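Local atomic coordinates of SnoaL-like domain protein (Mycobacterium hassiacum, PDB entry 6P44), a protein that isomerises ketosteroids as a steroid Delta-isomerase, probably moving a double bond of the steroid from the Delta-5 to the conjugated Delta-4 position. Residues 22-27 and 50-55; 95-100 and 112-117. The protein carries 1 engineered substitution. All blocks are in the same frame, centred on the assembly; numbering follows the deposited sequence. Where two conformers were deposited one is given.

Contact 1: residues 22-27 and 50-55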
ATOM      1  N   GLN B  22      14.008   1.085  19.189  1.00 22.10           N
ATOM      2  CA  GLN B  22      13.628   2.208  20.046  1.00 22.05           C
ATOM      3  C   GLN B  22      12.116   2.406  19.998  1.00 21.06           C
ATOM      4  O   GLN B  22      11.618   3.322  19.325  1.00 21.55           O
ATOM      5  CB  GLN B  22      14.357   3.483  19.621  1.00 24.15           C
ATOM      6  CG  GLN B  22      15.852   3.460  19.898  1.00 26.42           C
ATOM      7  CD  GLN B  22      16.554   4.724  19.429  1.00 28.88           C
ATOM      8  OE1 GLN B  22      16.257   5.263  18.366  1.00 30.29           O
ATOM      9  NE2 GLN B  22      17.479   5.210  20.229  1.00 30.61           N
ATOM     10  N   PRO B  23      11.354   1.586  20.727  1.00 20.22           N
ATOM     11  CA  PRO B  23       9.887   1.716  20.678  1.00 20.19           C
ATOM     12  C   PRO B  23       9.357   3.033  21.200  1.00 19.87           C
ATOM     13  O   PRO B  23       8.305   3.474  20.732  1.00 19.71           O
ATOM     14  CB  PRO B  23       9.391   0.539  21.526  1.00 21.94           C
ATOM     15  CG  PRO B  23      10.566   0.100  22.317  1.00 22.54           C
ATOM     16  CD  PRO B  23      11.776   0.425  21.521  1.00 21.93           C
ATOM     17  N   ASP B  24      10.021   3.664  22.177  1.00 21.36           N
ATOM     18  CA  ASP B  24       9.537   4.958  22.648  1.00 22.30           C
ATOM     19  C   ASP B  24       9.600   5.981  21.529  1.00 21.82           C
ATOM     20  O   ASP B  24       8.654   6.747  21.317  1.00 23.10           O
ATOM     21  CB  ASP B  24      10.366   5.457  23.837  1.00 24.65           C
ATOM     22  CG  ASP B  24      10.094   4.697  25.129  1.00 29.31           C
ATOM     23  OD1 ASP B  24       9.017   4.077  25.270  1.00 30.72           O
ATOM     24  OD2 ASP B  24      10.966   4.755  26.028  1.00 31.57           O
ATOM     25  N   GLU B  25      10.704   5.994  20.783  0.56 21.99           N
ATOM     26  CA  GLU B  25      10.847   6.939  19.683  0.56 21.27           C
ATOM     27  C   GLU B  25       9.896   6.614  18.535  0.56 19.92           C
ATOM     28  O   GLU B  25       9.429   7.524  17.840  0.56 19.92           O
ATOM     29  CB  GLU B  25      12.303   6.960  19.209  0.56 22.74           C
ATOM     30  CG  GLU B  25      13.278   7.673  20.158  0.56 25.28           C
ATOM     31  CD  GLU B  25      13.426   6.987  21.509  0.56 27.72           C
ATOM     32  OE1 GLU B  25      12.921   5.855  21.675  0.56 28.63           O
ATOM     33  OE2 GLU B  25      14.050   7.586  22.410  0.56 29.85           O
ATOM     34  N   ILE B  26       9.597   5.333  18.314  1.00 18.98           N
ATOM     35  CA  ILE B  26       8.600   4.972  17.312  1.00 17.94           C
ATOM     36  C   ILE B  26       7.248   5.519  17.721  1.00 18.09           C
ATOM     37  O   ILE B  26       6.547   6.156  16.932  1.00 17.31           O
ATOM     38  CB  ILE B  26       8.533   3.446  17.148  1.00 17.28           C
ATOM     39  CG1 ILE B  26       9.810   2.914  16.488  1.00 18.53           C
ATOM     40  CG2 ILE B  26       7.302   3.089  16.331  1.00 16.65           C
ATOM     41  CD1 ILE B  26       9.943   1.406  16.529  1.00 19.94           C
ATOM     42  N   ALA B  27       6.840   5.232  18.958  1.00 18.69           N
ATOM     43  CA  ALA B  27       5.503   5.615  19.387  1.00 19.22           C
ATOM     44  C   ALA B  27       5.304   7.117  19.314  1.00 18.70           C
ATOM     45  O   ALA B  27       4.197   7.580  19.030  1.00 18.28           O
ATOM     46  CB  ALA B  27       5.233   5.103  20.802  1.00 20.39           C
ATOM     47  N   ALA B  50      -1.557   1.663  23.153  1.00 18.46           N
ATOM     48  CA  ALA B  50      -1.586   0.331  22.545  1.00 17.99           C
ATOM     49  C   ALA B  50      -0.465   0.162  21.526  1.00 16.73           C
ATOM     50  O   ALA B  50       0.140  -0.910  21.422  1.00 16.93           O
ATOM     51  CB  ALA B  50      -2.936   0.092  21.876  1.00 18.81           C
ATOM     52  N   ILE B  51      -0.180   1.210  20.762  1.00 15.65           N
ATOM     53  CA  ILE B  51       0.890   1.155  19.773  1.00 15.48           C
ATOM     54  C   ILE B  51       2.248   0.999  20.453  1.00 15.99           C
ATOM     55  O   ILE B  51       3.071   0.180  20.031  1.00 16.28           O
ATOM     56  CB  ILE B  51       0.810   2.383  18.852  1.00 15.21           C
ATOM     57  CG1 ILE B  51      -0.438   2.279  17.971  1.00 15.36           C
ATOM     58  CG2 ILE B  51       2.073   2.510  18.013  1.00 16.42           C
ATOM     59  CD1 ILE B  51      -0.807   3.560  17.231  1.00 15.55           C
ATOM     60  N   ARG B  52       2.501   1.762  21.520  1.00 17.58           N
ATOM     61  CA  ARG B  52       3.765   1.591  22.228  1.00 18.70           C
ATOM     62  C   ARG B  52       3.912   0.163  22.749  1.00 18.92           C
ATOM     63  O   ARG B  52       4.993  -0.435  22.672  1.00 19.51           O
ATOM     64  CB  ARG B  52       3.882   2.612  23.360  1.00 20.37           C
ATOM     65  CG  ARG B  52       5.087   2.408  24.257  1.00 22.75           C
ATOM     66  CD  ARG B  52       6.403   2.403  23.492  1.00 24.87           C
ATOM     67  NE  ARG B  52       7.541   2.182  24.382  1.00 27.08           N
ATOM     68  CZ  ARG B  52       7.896   0.995  24.869  1.00 27.97           C
ATOM     69  NH1 ARG B  52       7.207  -0.107  24.567  1.00 28.29           N
ATOM     70  NH2 ARG B  52       8.940   0.912  25.676  1.00 28.68           N
ATOM     71  N   GLY B  53       2.836  -0.406  23.286  1.00 18.44           N
ATOM     72  CA  GLY B  53       2.924  -1.775  23.770  1.00 18.78           C
ATOM     73  C   GLY B  53       3.244  -2.741  22.650  1.00 18.29           C
ATOM     74  O   GLY B  53       4.055  -3.660  22.810  1.00 19.42           O
ATOM     75  N   PHE B  54       2.598  -2.555  21.496  0.57 18.16           N
ATOM     76  CA  PHE B  54       2.848  -3.417  20.342  0.57 17.90           C
ATOM     77  C   PHE B  54       4.326  -3.434  19.979  0.57 16.59           C
ATOM     78  O   PHE B  54       4.914  -4.501  19.762  0.57 17.10           O
ATOM     79  CB  PHE B  54       2.015  -2.929  19.156  0.57 18.89           C
ATOM     80  CG  PHE B  54       2.337  -3.624  17.856  0.57 19.45           C
ATOM     81  CD1 PHE B  54       1.792  -4.869  17.568  0.57 20.10           C
ATOM     82  CD2 PHE B  54       3.189  -3.044  16.928  0.57 19.91           C
ATOM     83  CE1 PHE B  54       2.088  -5.517  16.378  0.57 20.39           C
ATOM     84  CE2 PHE B  54       3.486  -3.688  15.739  0.57 19.60           C
ATOM     85  CZ  PHE B  54       2.933  -4.929  15.464  0.57 20.19           C
ATOM     86  N   TYR B  55       4.942  -2.256  19.898  1.00 16.31           N
ATOM     87  CA  TYR B  55       6.334  -2.166  19.489  1.00 16.42           C
ATOM     88  C   TYR B  55       7.311  -2.537  20.601  1.00 18.66           C
ATOM     89  O   TYR B  55       8.523  -2.531  20.366  1.00 18.45           O
ATOM     90  CB  TYR B  55       6.633  -0.756  18.991  1.00 16.18           C
ATOM     91  CG  TYR B  55       6.140  -0.458  17.595  1.00 15.51           C
ATOM     92  CD1 TYR B  55       6.815  -0.931  16.480  1.00 15.42           C
ATOM     93  CD2 TYR B  55       5.024   0.338  17.394  1.00 14.63           C
ATOM     94  CE1 TYR B  55       6.373  -0.643  15.199  1.00 14.62           C
ATOM     95  CE2 TYR B  55       4.575   0.627  16.113  1.00 14.25           C
ATOM     96  CZ  TYR B  55       5.263   0.151  15.034  1.00 13.72           C
ATOM     97  OH  TYR B  55       4.821   0.456  13.776  1.00 12.87           O
TER
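Arg-52, Tyr-55 and Pro-23 contribute most of the 346 Å² buried here, between two short helices whose local axes run 146° apart, roughly antiparallel, and approach to 8.9 Å. The Arg-52 chain leaves its helix with CG anti to the backbone N (chi1 173°) and folds about CB-CG, which carries the guanidinium across to the start of helix 23-29. There NE donates to Asp-24 OD1 over 2.6 Å in a nearly straight bond (170°), in the guanidinium plane but tilted out of the carboxylate plane, on the anti side; NH2 adds a weak second bond to the same oxygen. Pro-23 CB sits over the centre of one guanidinium face, 3.7 Å from Arg-52 CZ. Deeper in, Ile-26 CG2 stands over the face of the Tyr-55 ring, 3.6 Å from its centroid, a CH-pi contact. Arg-52 NH2 has a second salt-bridge partner in Glu-59. The pair belongs to the helical side of the NTF2-like fold, beside the ligand pocket, where Tyr-55 OH hydrogen-bonds to Tyr-14. Helix 4-20 packs on Ile-26 through Phe-17 and Val-18, and Ile-51 touches Ala-34 and Val-36 of strand 34-37.

Contact 2: residues 95-100 and 112-117; sequences DIISVM and KAYWTP. With DNX (3,4-dinitrophenol), chain H.
Tyr-114 and Ile-97 face each other as a hydrogen-bonded antiparallel pair, and the tyrosine ring turns its edge to the partner backbone: Ile-97 O lies near the ring plane, 3.4 Å from Tyr-114 CD1. The same oxygen accepts Tyr-114 N at 2.7 Å, whereas the return bond, Ile-97 N to Tyr-114 O, is longer at 3.3 Å, its donor tilted 26° from the carbonyl plane. With CG anti to its carbonyl carbon (chi1 -57°), the ring extends along the sheet to Val-99, whose CG2 comes within 4.4 Å of Tyr-114 CE1. These residues and Lys-112 occupy the face turned to the second subunit, where Glu-76 of that subunit is hydrogen-bonded through OE1 to Tyr-114 OH and forms a salt bridge through OE2 with Lys-112 NZ. The pairing belongs to the hairpin of strands 92-102 and 108-121 in the curved sheet of the NTF2-like fold, whose other face lines the ligand pocket. On that side Ser-98 and Ala-113 form a non-hydrogen-bonded pair, and Ala-113 CB lies 4.0 Å from C6 of 3,4-dinitrophenol. With CG between the backbone N and the carbonyl carbon (chi1 63°), Trp-115 swings its indole to the ligand, whose nitro oxygen O41 approaches the ring obliquely, 3.3 Å from Trp-115 CZ2. The indole NE1 is hydrogen-bonded to OD1 of the engineered Asn-38, and Trp-81 NE1 hydrogen-bonds to Ser-98 OG.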
ATOM      1  N   ASP B  95      10.355  -8.850   3.586  0.54 16.42           N
ATOM      2  CA  ASP B  95      10.124  -8.042   2.394  0.54 16.07           C
ATOM      3  C   ASP B  95       8.706  -7.490   2.497  0.54 15.06           C
ATOM      4  O   ASP B  95       7.737  -8.240   2.354  0.54 16.12           O
ATOM      5  CB  ASP B  95      10.304  -8.933   1.168  0.54 17.48           C
ATOM      6  CG  ASP B  95      10.306  -8.160  -0.125  0.54 18.59           C
ATOM      7  OD1 ASP B  95      11.021  -7.149  -0.204  0.54 19.99           O
ATOM      8  OD2 ASP B  95       9.613  -8.581  -1.077  0.54 18.71           O
ATOM      9  N   ILE B  96       8.585  -6.180   2.735  0.54 14.32           N
ATOM     10  CA  ILE B  96       7.360  -5.579   3.262  0.54 13.03           C
ATOM     11  C   ILE B  96       6.880  -4.465   2.339  0.54 12.18           C
ATOM     12  O   ILE B  96       7.681  -3.638   1.888  0.54 13.32           O
ATOM     13  CB  ILE B  96       7.626  -5.004   4.674  0.54 12.42           C
ATOM     14  CG1 ILE B  96       8.179  -6.088   5.610  0.54 13.22           C
ATOM     15  CG2 ILE B  96       6.354  -4.374   5.267  0.54 11.73           C
ATOM     16  CD1 ILE B  96       8.954  -5.540   6.797  0.54 14.18           C
ATOM     17  N   ILE B  97       5.563  -4.412   2.098  1.00 11.74           N
ATOM     18  CA  ILE B  97       4.896  -3.238   1.526  1.00 11.74           C
ATOM     19  C   ILE B  97       4.133  -2.567   2.656  1.00 11.50           C
ATOM     20  O   ILE B  97       3.307  -3.210   3.314  1.00 10.89           O
ATOM     21  CB  ILE B  97       3.941  -3.590   0.370  1.00 12.30           C
ATOM     22  CG1 ILE B  97       4.693  -4.208  -0.805  1.00 13.47           C
ATOM     23  CG2 ILE B  97       3.177  -2.338  -0.089  1.00 13.25           C
ATOM     24  CD1 ILE B  97       3.792  -4.762  -1.886  1.00 15.28           C
ATOM     25  N   SER B  98       4.395  -1.278   2.871  1.00 10.97           N
ATOM     26  CA  SER B  98       3.759  -0.525   3.935  1.00 10.97           C
ATOM     27  C   SER B  98       3.101   0.726   3.377  1.00 10.43           C
ATOM     28  O   SER B  98       3.569   1.324   2.412  1.00 10.66           O
ATOM     29  CB  SER B  98       4.758  -0.079   4.975  1.00 11.37           C
ATOM     30  OG  SER B  98       5.301  -1.204   5.642  1.00 12.69           O
ATOM     31  N   VAL B  99       1.999   1.132   4.009  1.00 10.06           N
ATOM     32  CA  VAL B  99       1.367   2.422   3.740  1.00 10.18           C
ATOM     33  C   VAL B  99       1.136   3.131   5.063  1.00 10.70           C
ATOM     34  O   VAL B  99       0.542   2.565   5.991  1.00 10.85           O
ATOM     35  CB  VAL B  99       0.026   2.263   2.994  1.00 10.83           C
ATOM     36  CG1 VAL B  99      -0.662   3.605   2.816  1.00 11.70           C
ATOM     37  CG2 VAL B  99       0.247   1.618   1.636  1.00 11.38           C
ATOM     38  N   MET B 100       1.596   4.374   5.140  1.00 10.29           N
ATOM     39  CA  MET B 100       1.295   5.259   6.250  1.00 10.14           C
ATOM     40  C   MET B 100       0.525   6.476   5.753  1.00 10.47           C
ATOM     41  O   MET B 100       0.720   6.938   4.628  1.00 11.46           O
ATOM     42  CB  MET B 100       2.573   5.721   6.946  1.00 10.93           C
ATOM     43  CG  MET B 100       3.206   4.633   7.784  1.00 11.16           C
ATOM     44  SD  MET B 100       4.744   5.227   8.534  1.00 12.49           S
ATOM     45  CE  MET B 100       5.084   3.880   9.668  1.00 12.80           C
ATOM     46  N   LYS B 112      -0.314   0.507   7.866  1.00 10.83           N
ATOM     47  CA  LYS B 112      -0.718  -0.821   7.427  1.00 10.22           C
ATOM     48  C   LYS B 112       0.508  -1.490   6.819  1.00 10.49           C
ATOM     49  O   LYS B 112       1.227  -0.866   6.036  1.00 11.90           O
ATOM     50  CB  LYS B 112      -1.855  -0.750   6.402  1.00 11.11           C
ATOM     51  CG  LYS B 112      -3.192  -0.422   7.011  1.00 11.76           C
ATOM     52  CD  LYS B 112      -4.311  -0.443   5.984  1.00 12.64           C
ATOM     53  CE  LYS B 112      -5.636  -0.264   6.684  1.00 14.28           C
ATOM     54  NZ  LYS B 112      -6.775  -0.263   5.731  1.00 15.48           N
ATOM     55  N   ALA B 113       0.746  -2.745   7.183  1.00 10.37           N
ATOM     56  CA  ALA B 113       1.882  -3.515   6.681  1.00 10.85           C
ATOM     57  C   ALA B 113       1.392  -4.793   6.008  1.00 11.26           C
ATOM     58  O   ALA B 113       0.601  -5.549   6.582  1.00 11.59           O
ATOM     59  CB  ALA B 113       2.873  -3.838   7.811  1.00 12.76           C
ATOM     60  N   TYR B 114       1.866  -5.025   4.789  1.00 10.80           N
ATOM     61  CA  TYR B 114       1.428  -6.146   3.962  1.00 11.20           C
ATOM     62  C   TYR B 114       2.605  -7.090   3.740  1.00 11.05           C
ATOM     63  O   TYR B 114       3.510  -6.786   2.951  1.00 11.98           O
ATOM     64  CB  TYR B 114       0.886  -5.650   2.622  1.00 12.02           C
ATOM     65  CG  TYR B 114      -0.261  -4.652   2.680  1.00 11.91           C
ATOM     66  CD1 TYR B 114      -0.018  -3.310   2.916  1.00 11.98           C
ATOM     67  CD2 TYR B 114      -1.565  -5.047   2.481  1.00 12.40           C
ATOM     68  CE1 TYR B 114      -1.037  -2.390   2.960  1.00 11.87           C
ATOM     69  CE2 TYR B 114      -2.607  -4.125   2.496  1.00 11.83           C
ATOM     70  CZ  TYR B 114      -2.332  -2.799   2.755  1.00 11.54           C
ATOM     71  OH  TYR B 114      -3.309  -1.852   2.831  1.00 12.36           O
ATOM     72  N   TRP B 115       2.577  -8.231   4.428  1.00 11.22           N
ATOM     73  CA  TRP B 115       3.620  -9.245   4.369  1.00 11.46           C
ATOM     74  C   TRP B 115       3.038 -10.485   5.023  1.00 12.44           C
ATOM     75  O   TRP B 115       2.052 -10.405   5.762  1.00 13.03           O
ATOM     76  CB  TRP B 115       4.894  -8.796   5.115  1.00 11.47           C
ATOM     77  CG  TRP B 115       4.630  -8.593   6.586  1.00 11.27           C
ATOM     78  CD1 TRP B 115       4.121  -7.467   7.168  1.00 12.51           C
ATOM     79  CD2 TRP B 115       4.810  -9.542   7.641  1.00 12.25           C
ATOM     80  NE1 TRP B 115       3.969  -7.658   8.516  1.00 12.66           N
ATOM     81  CE2 TRP B 115       4.389  -8.923   8.829  1.00 12.34           C
ATOM     82  CE3 TRP B 115       5.281 -10.860   7.695  1.00 13.51           C
ATOM     83  CZ2 TRP B 115       4.433  -9.568  10.061  1.00 14.33           C
ATOM     84  CZ3 TRP B 115       5.325 -11.492   8.911  1.00 14.27           C
ATOM     85  CH2 TRP B 115       4.902 -10.841  10.084  1.00 15.24           C
ATOM     86  N   THR B 116       3.660 -11.625   4.738  1.00 13.64           N
ATOM     87  CA  THR B 116       3.407 -12.890   5.434  1.00 13.41           C
ATOM     88  C   THR B 116       4.741 -13.614   5.564  1.00 13.82           C
ATOM     89  O   THR B 116       5.753 -13.150   5.020  1.00 13.33           O
ATOM     90  CB  THR B 116       2.465 -13.820   4.665  1.00 17.08           C
ATOM     91  OG1 THR B 116       3.205 -14.478   3.638  1.00 19.87           O
ATOM     92  CG2 THR B 116       1.274 -13.096   4.053  1.00 17.76           C
ATOM     93  N   PRO B 117       4.795 -14.763   6.237  1.00 14.20           N
ATOM     94  CA  PRO B 117       6.062 -15.513   6.278  1.00 15.13           C
ATOM     95  C   PRO B 117       6.605 -15.910   4.909  1.00 16.39           C
ATOM     96  O   PRO B 117       7.802 -16.216   4.798  1.00 18.04           O
ATOM     97  CB  PRO B 117       5.727 -16.731   7.150  1.00 16.07           C
ATOM     98  CG  PRO B 117       4.636 -16.213   8.057  1.00 16.39           C
ATOM     99  CD  PRO B 117       3.803 -15.328   7.174  1.00 15.70           C
TER
HETATM  100  C1  DNX H 201       6.830  -2.766  10.522  0.52 16.50           C
HETATM  101  C2  DNX H 201       7.501  -2.997  11.714  0.52 19.35           C
HETATM  102  C3  DNX H 201       7.715  -4.295  12.117  0.52 22.36           C
HETATM  103  N3  DNX H 201       8.403  -4.482  13.394  0.52 26.43           N
HETATM  104  C4  DNX H 201       7.283  -5.364  11.344  0.52 21.50           C
HETATM  105  N4  DNX H 201       7.481  -6.753  11.749  0.52 24.55           N
HETATM  106  C5  DNX H 201       6.625  -5.129  10.151  0.52 18.92           C
HETATM  107  C6  DNX H 201       6.394  -3.828   9.741  0.52 17.17           C
HETATM  108  O1  DNX H 201       6.609  -1.482  10.131  0.52 14.05           O
HETATM  109  O31 DNX H 201       7.734  -4.501  14.413  0.52 27.39           O
HETATM  110  O32 DNX H 201       9.622  -4.582  13.387  0.52 28.64           O
HETATM  111  O41 DNX H 201       6.597  -7.557  11.506  0.52 25.82           O
HETATM  112  O42 DNX H 201       8.531  -7.052  12.299  0.52 25.25           O

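How the contacts relate
From the N terminus, the chain leaves helix 4-20 and enters contact 1 at helix 23-29; the contact closes when helix 48-54 returns, after 22 intervening residues that include strands 34-37 and 45-46. Contact 2 opens only later, on strand 92-102, and closes across the hairpin turn on strand 108-121, so the two loops follow in series and neither nest nor cross. The centres of contact 1 and contact 2 lie about 18 Å apart, on opposite sides of the chain's centre. The nearest atoms of contact 1 and contact 2 are about 5 Å apart and do not touch. Contact 1 joins two helices, contact 2 two sheet strands, and 3,4-dinitrophenol lies between, with the Tyr-55 side chain about 4 Å from it.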